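Myosin-2 (Saccharomyces cerevisiae, PDB 6IXO) carries organelles and other cargo along polarized actin cables, its globular tail, the domain described here, binding receptor proteins on the cargo. Local coordinates at residues Gln169-Ala174 with Leu234-Ala239; Ala177-Glu182 with Ala239-Glu244. All coordinates share one frame; numbering follows the deposited sequence. Where two conformers were deposited one is given.

Interaction 1 (Gln169-Ala174 with Leu234-Ala239); sequences QLQKKA and LNYVDA
Tyr236 reaches across from helix 223-247 to Gln171 on helix 134-180. Tyr236 OH lies 2.5 Å from Gln171 OE1, too short to be taken at face value as a hydrogen bond, and the pairing described is for one of the two deposited conformers of Gln171. The amide and ring planes stand 77° apart, and the two side chains cross at about a right angle. Gln171 CG is anti to the backbone N (chi1 -168°), and a bend at chi2 turns the amide toward the tyrosine. With a phenylalanine in place of Tyr236, the amide of Gln171 would probably lose this partner and be freer to turn.

Beside this polar pair, Val237 makes the apolar contact. Its CG2, anti to the carbonyl carbon, meets Leu170 CD1 at 3.8 Å and Leu170 CD2 at 4.0 Å. The same methyl lies 4.1 Å from Ala174 CB. One valine branch thus meets side chains one turn apart on the other helix. Phe208 of helix 202-218 also packs on Leu170, and Pro372 touches Tyr236. The axes approach to 10.3 Å and cross at -47°. This is oblique helix-helix packing within the all-helical Dilute region of the class V myosin cargo-binding tail.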
loop_
_atom_site.group_PDB
_atom_site.type_symbol
_atom_site.label_atom_id
_atom_site.label_comp_id
_atom_site.label_asym_id
_atom_site.label_seq_id
_atom_site.Cartn_x
_atom_site.Cartn_y
_atom_site.Cartn_z
ATOM N N GLN A 169 10.820 0.993 3.944
ATOM C CA GLN A 169 10.788 0.627 5.363
ATOM C C GLN A 169 11.054 -0.838 5.521
ATOM O O GLN A 169 11.730 -1.248 6.466
ATOM C CB GLN A 169 9.421 0.953 6.010
ATOM C CG GLN A 169 9.256 2.434 6.315
ATOM C CD GLN A 169 8.236 2.713 7.432
ATOM O OE1 GLN A 169 7.500 1.817 7.855
ATOM N NE2 GLN A 169 8.217 3.961 7.930
ATOM N N LEU A 170 10.547 -1.643 4.590
ATOM C CA LEU A 170 10.917 -3.077 4.620
ATOM C C LEU A 170 12.353 -3.367 4.218
ATOM O O LEU A 170 12.981 -4.293 4.758
ATOM C CB LEU A 170 9.984 -3.890 3.731
ATOM C CG LEU A 170 8.616 -4.128 4.330
ATOM C CD1 LEU A 170 7.712 -4.677 3.229
ATOM C CD2 LEU A 170 8.660 -5.102 5.522
ATOM N N GLN A 171 12.907 -2.628 3.264
ATOM C CA GLN A 171 14.308 -2.814 2.924
ATOM C C GLN A 171 15.120 -2.606 4.208
ATOM O O GLN A 171 16.086 -3.323 4.479
ATOM C CB GLN A 171 14.761 -1.852 1.806
ATOM C CG GLN A 171 16.142 -2.186 1.194
ATOM C CD GLN A 171 16.054 -3.156 0.027
ATOM O OE1 GLN A 171 15.046 -3.193 -0.685
ATOM N NE2 GLN A 171 17.103 -3.962 -0.167
ATOM N N LYS A 172 14.688 -1.642 5.008
ATOM C CA LYS A 172 15.375 -1.275 6.236
ATOM C C LYS A 172 15.265 -2.351 7.339
ATOM O O LYS A 172 16.201 -2.582 8.095
ATOM C CB LYS A 172 14.780 0.064 6.749
ATOM C CG LYS A 172 15.531 0.641 7.987
ATOM C CD LYS A 172 14.835 1.920 8.538
ATOM C CE LYS A 172 15.755 2.583 9.570
ATOM N NZ LYS A 172 15.044 3.515 10.480
ATOM N N LYS A 173 14.094 -2.973 7.456
ATOM C CA LYS A 173 13.826 -3.845 8.600
ATOM C C LYS A 173 13.835 -5.335 8.294
ATOM O O LYS A 173 14.257 -6.121 9.146
ATOM C CB LYS A 173 12.485 -3.487 9.221
ATOM C CG LYS A 173 12.437 -2.016 9.583
ATOM C CD LYS A 173 11.182 -1.580 10.272
ATOM C CE LYS A 173 11.294 -0.096 10.635
ATOM N NZ LYS A 173 10.148 0.315 11.466
ATOM N N ALA A 174 13.365 -5.718 7.113
ATOM C CA ALA A 174 13.047 -7.113 6.828
ATOM C C ALA A 174 14.303 -7.924 6.641
ATOM O O ALA A 174 14.395 -9.122 6.983
ATOM C CB ALA A 174 12.156 -7.202 5.578
ATOM N N LEU A 234 5.032 -8.670 0.277
ATOM C CA LEU A 234 5.566 -10.016 0.539
ATOM C C LEU A 234 6.503 -10.480 -0.572
ATOM O O LEU A 234 7.578 -11.046 -0.309
ATOM C CB LEU A 234 4.419 -11.031 0.679
ATOM C CG LEU A 234 3.570 -10.825 1.931
ATOM C CD1 LEU A 234 2.344 -11.721 1.879
ATOM C CD2 LEU A 234 4.401 -11.082 3.229
ATOM N N ASN A 235 6.082 -10.300 -1.824
ATOM C CA ASN A 235 6.982 -10.608 -2.950
ATOM C C ASN A 235 8.304 -9.866 -2.839
ATOM O O ASN A 235 9.389 -10.419 -3.164
ATOM C CB ASN A 235 6.350 -10.262 -4.296
ATOM C CG ASN A 235 5.350 -11.310 -4.729
ATOM O OD1 ASN A 235 5.605 -12.484 -4.560
ATOM N ND2 ASN A 235 4.227 -10.884 -5.330
ATOM N N TYR A 236 8.191 -8.615 -2.410
ATOM C CA TYR A 236 9.339 -7.736 -2.228
ATOM C C TYR A 236 10.267 -8.293 -1.129
ATOM O O TYR A 236 11.468 -8.413 -1.317
ATOM C CB TYR A 236 8.898 -6.331 -1.837
ATOM C CG TYR A 236 10.042 -5.319 -1.896
ATOM C CD1 TYR A 236 10.509 -4.844 -3.125
ATOM C CD2 TYR A 236 10.610 -4.812 -0.731
ATOM C CE1 TYR A 236 11.575 -3.892 -3.193
ATOM C CE2 TYR A 236 11.646 -3.817 -0.772
ATOM C CZ TYR A 236 12.132 -3.409 -2.000
ATOM O OH TYR A 236 13.111 -2.453 -2.041
ATOM N N VAL A 237 9.694 -8.594 0.024
ATOM C CA VAL A 237 10.485 -9.201 1.115
ATOM C C VAL A 237 11.190 -10.479 0.627
ATOM O O VAL A 237 12.367 -10.711 0.888
ATOM C CB VAL A 237 9.562 -9.517 2.304
ATOM C CG1 VAL A 237 10.226 -10.482 3.283
ATOM C CG2 VAL A 237 9.124 -8.200 2.995
ATOM N N ASP A 238 10.451 -11.310 -0.082
ATOM C CA ASP A 238 10.997 -12.543 -0.630
ATOM C C ASP A 238 12.239 -12.256 -1.478
ATOM O O ASP A 238 13.279 -12.886 -1.302
ATOM C CB ASP A 238 9.914 -13.242 -1.452
ATOM C CG ASP A 238 10.238 -14.712 -1.776
ATOM O OD1 ASP A 238 10.599 -15.473 -0.868
ATOM O OD2 ASP A 238 10.127 -15.089 -2.944
ATOM N N ALA A 239 12.125 -11.305 -2.414
ATOM C CA ALA A 239 13.216 -11.034 -3.373
ATOM C C ALA A 239 14.433 -10.505 -2.645
ATOM O O ALA A 239 15.549 -11.052 -2.791
ATOM C CB ALA A 239 12.748 -9.966 -4.495
#

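Interaction 2 (Ala177-Glu182 with Ala239-Glu244); sequences AVVISE and AICFNE
Val178 and Val179 pack against Cys241 where helix 134-180 nears its C-terminal end, a helix-helix contact in the all-helical globular tail. Cys241 SG is anti to the carbonyl carbon (chi1 -68°) and lies 3.7 Å from Val178 CB. Both methyls of Val178 are near the sulfur too, CG1 at 4.0 Å and CG2 at 4.1 Å from SG, so the branch point of the valine faces it. Val179 comes to the base of the same cysteine. Its CG2 lies 3.7 Å from Cys241 CB and equally far from Cys241 O. The contact is apolar, and all three residues are buried.

In the next shell, Leu286 of helix 284-294 touches both Val178 and Cys241. Met202 of helix 202-218 also packs on Val178, and Lys248 touches Val179. The backbone is tied down from outside: Val178 O accepts a hydrogen bond from Asn263, and Ile180 O accepts one from Arg256.

The helix has a wider pi-type turn at 177-180, and Ser181 is the first residue to leave helical geometry. Its hydroxyl turns back on that last turn: Ser181 OG donates to Ala177 O at 2.7 Å, with a C=O...donor angle of 122°.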
loop_
_atom_site.group_PDB
_atom_site.type_symbol
_atom_site.label_atom_id
_atom_site.label_comp_id
_atom_site.label_asym_id
_atom_site.label_seq_id
_atom_site.Cartn_x
_atom_site.Cartn_y
_atom_site.Cartn_z
ATOM N N ALA A 177 15.548 -8.660 10.073
ATOM C CA ALA A 177 14.579 -9.506 10.784
ATOM C C ALA A 177 14.532 -10.938 10.231
ATOM O O ALA A 177 14.529 -11.910 10.991
ATOM C CB ALA A 177 13.191 -8.861 10.696
ATOM N N VAL A 178 14.464 -11.073 8.911
ATOM C CA VAL A 178 14.318 -12.396 8.294
ATOM C C VAL A 178 15.650 -13.147 8.225
ATOM O O VAL A 178 15.731 -14.304 8.600
ATOM C CB VAL A 178 13.711 -12.267 6.884
ATOM C CG1 VAL A 178 13.710 -13.589 6.134
ATOM C CG2 VAL A 178 12.253 -11.686 6.973
ATOM N N VAL A 179 16.690 -12.458 7.742
ATOM C CA VAL A 179 17.954 -13.117 7.383
ATOM C C VAL A 179 18.924 -13.206 8.548
ATOM O O VAL A 179 19.596 -14.209 8.741
ATOM C CB VAL A 179 18.610 -12.371 6.185
ATOM C CG1 VAL A 179 19.944 -12.998 5.812
ATOM C CG2 VAL A 179 17.672 -12.433 4.967
ATOM N N ILE A 180 19.008 -12.148 9.328
ATOM C CA ILE A 180 20.069 -12.029 10.324
ATOM C C ILE A 180 19.603 -12.340 11.756
ATOM O O ILE A 180 20.293 -13.052 12.471
ATOM C CB ILE A 180 20.687 -10.584 10.317
ATOM C CG1 ILE A 180 21.256 -10.244 8.938
ATOM C CG2 ILE A 180 21.773 -10.448 11.414
ATOM C CD1 ILE A 180 22.482 -11.111 8.552
ATOM N N SER A 181 18.470 -11.768 12.193
ATOM C CA SER A 181 18.034 -11.921 13.601
ATOM C C SER A 181 17.767 -13.388 13.934
ATOM O O SER A 181 17.225 -14.141 13.124
ATOM C CB SER A 181 16.768 -11.112 13.929
ATOM O OG SER A 181 15.602 -11.793 13.485
ATOM N N GLU A 182 18.162 -13.786 15.135
ATOM C CA GLU A 182 18.017 -15.170 15.524
ATOM C C GLU A 182 16.696 -15.386 16.205
ATOM O O GLU A 182 16.434 -14.844 17.274
ATOM C CB GLU A 182 19.174 -15.600 16.427
ATOM C CG GLU A 182 20.488 -15.661 15.684
ATOM C CD GLU A 182 21.591 -16.265 16.520
ATOM O OE1 GLU A 182 21.996 -15.624 17.515
ATOM O OE2 GLU A 182 22.025 -17.396 16.205
ATOM N N ALA A 239 12.125 -11.305 -2.414
ATOM C CA ALA A 239 13.216 -11.034 -3.373
ATOM C C ALA A 239 14.433 -10.505 -2.645
ATOM O O ALA A 239 15.549 -11.052 -2.791
ATOM C CB ALA A 239 12.748 -9.966 -4.495
ATOM N N ILE A 240 14.232 -9.464 -1.827
ATOM C CA ILE A 240 15.401 -8.768 -1.269
ATOM C C ILE A 240 16.070 -9.658 -0.205
ATOM O O ILE A 240 17.298 -9.640 -0.076
ATOM C CB ILE A 240 15.054 -7.385 -0.629
ATOM C CG1 ILE A 240 14.152 -7.551 0.592
ATOM C CG2 ILE A 240 14.469 -6.412 -1.701
ATOM C CD1 ILE A 240 13.904 -6.193 1.330
ATOM N N CYS A 241 15.276 -10.430 0.557
ATOM C CA CYS A 241 15.928 -11.345 1.550
ATOM C C CYS A 241 16.641 -12.520 0.872
ATOM O O CYS A 241 17.746 -12.927 1.295
ATOM C CB CYS A 241 14.902 -11.891 2.554
ATOM S SG CYS A 241 14.304 -10.535 3.618
ATOM N N PHE A 242 16.015 -13.087 -0.153
ATOM C CA PHE A 242 16.662 -14.154 -0.918
ATOM C C PHE A 242 18.025 -13.688 -1.466
ATOM O O PHE A 242 19.046 -14.399 -1.377
ATOM C CB PHE A 242 15.775 -14.616 -2.089
ATOM C CG PHE A 242 16.432 -15.688 -2.936
ATOM C CD1 PHE A 242 16.368 -17.032 -2.553
ATOM C CD2 PHE A 242 17.166 -15.344 -4.091
ATOM C CE1 PHE A 242 17.000 -18.053 -3.324
ATOM C CE2 PHE A 242 17.818 -16.358 -4.879
ATOM C CZ PHE A 242 17.725 -17.716 -4.477
ATOM N N ASN A 243 18.028 -12.499 -2.053
ATOM C CA ASN A 243 19.225 -11.979 -2.671
ATOM C C ASN A 243 20.315 -11.832 -1.625
ATOM O O ASN A 243 21.466 -12.104 -1.903
ATOM C CB ASN A 243 18.959 -10.643 -3.361
ATOM C CG ASN A 243 18.070 -10.792 -4.614
ATOM O OD1 ASN A 243 17.862 -11.906 -5.119
ATOM N ND2 ASN A 243 17.599 -9.665 -5.143
ATOM N N GLU A 244 19.964 -11.419 -0.416
ATOM C CA GLU A 244 20.994 -11.306 0.628
ATOM C C GLU A 244 21.490 -12.681 1.008
ATOM O O GLU A 244 22.707 -12.897 1.192
ATOM C CB GLU A 244 20.457 -10.590 1.873
ATOM C CG GLU A 244 20.205 -9.073 1.635
ATOM C CD GLU A 244 21.488 -8.314 1.351
ATOM O OE1 GLU A 244 22.567 -8.676 1.898
ATOM O OE2 GLU A 244 21.432 -7.352 0.560
#

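Interactions 1 and 2 join the same two helices, 134-180 and 223-247, at successive places along one interface. Their centres are 8 Å apart, and the segments overlap at Ala239. Each is mainly buried. Interaction 1 lies nearer the centre of the chain, about 13 Å from it between centres against about 21 Å for interaction 2. It combines apolar packing with a polar pair involving a partly exposed glutamine. Interaction 2 is apolar across the helices; among its polar bonds, Asn263 and Arg256 hold backbone carbonyls near the end of helix 134-180. The contacts also touch: Ala174 O lies 3.7 Å from Cys241 SG, and Leu170 O lies 4.0 Å from Ile240 CD1.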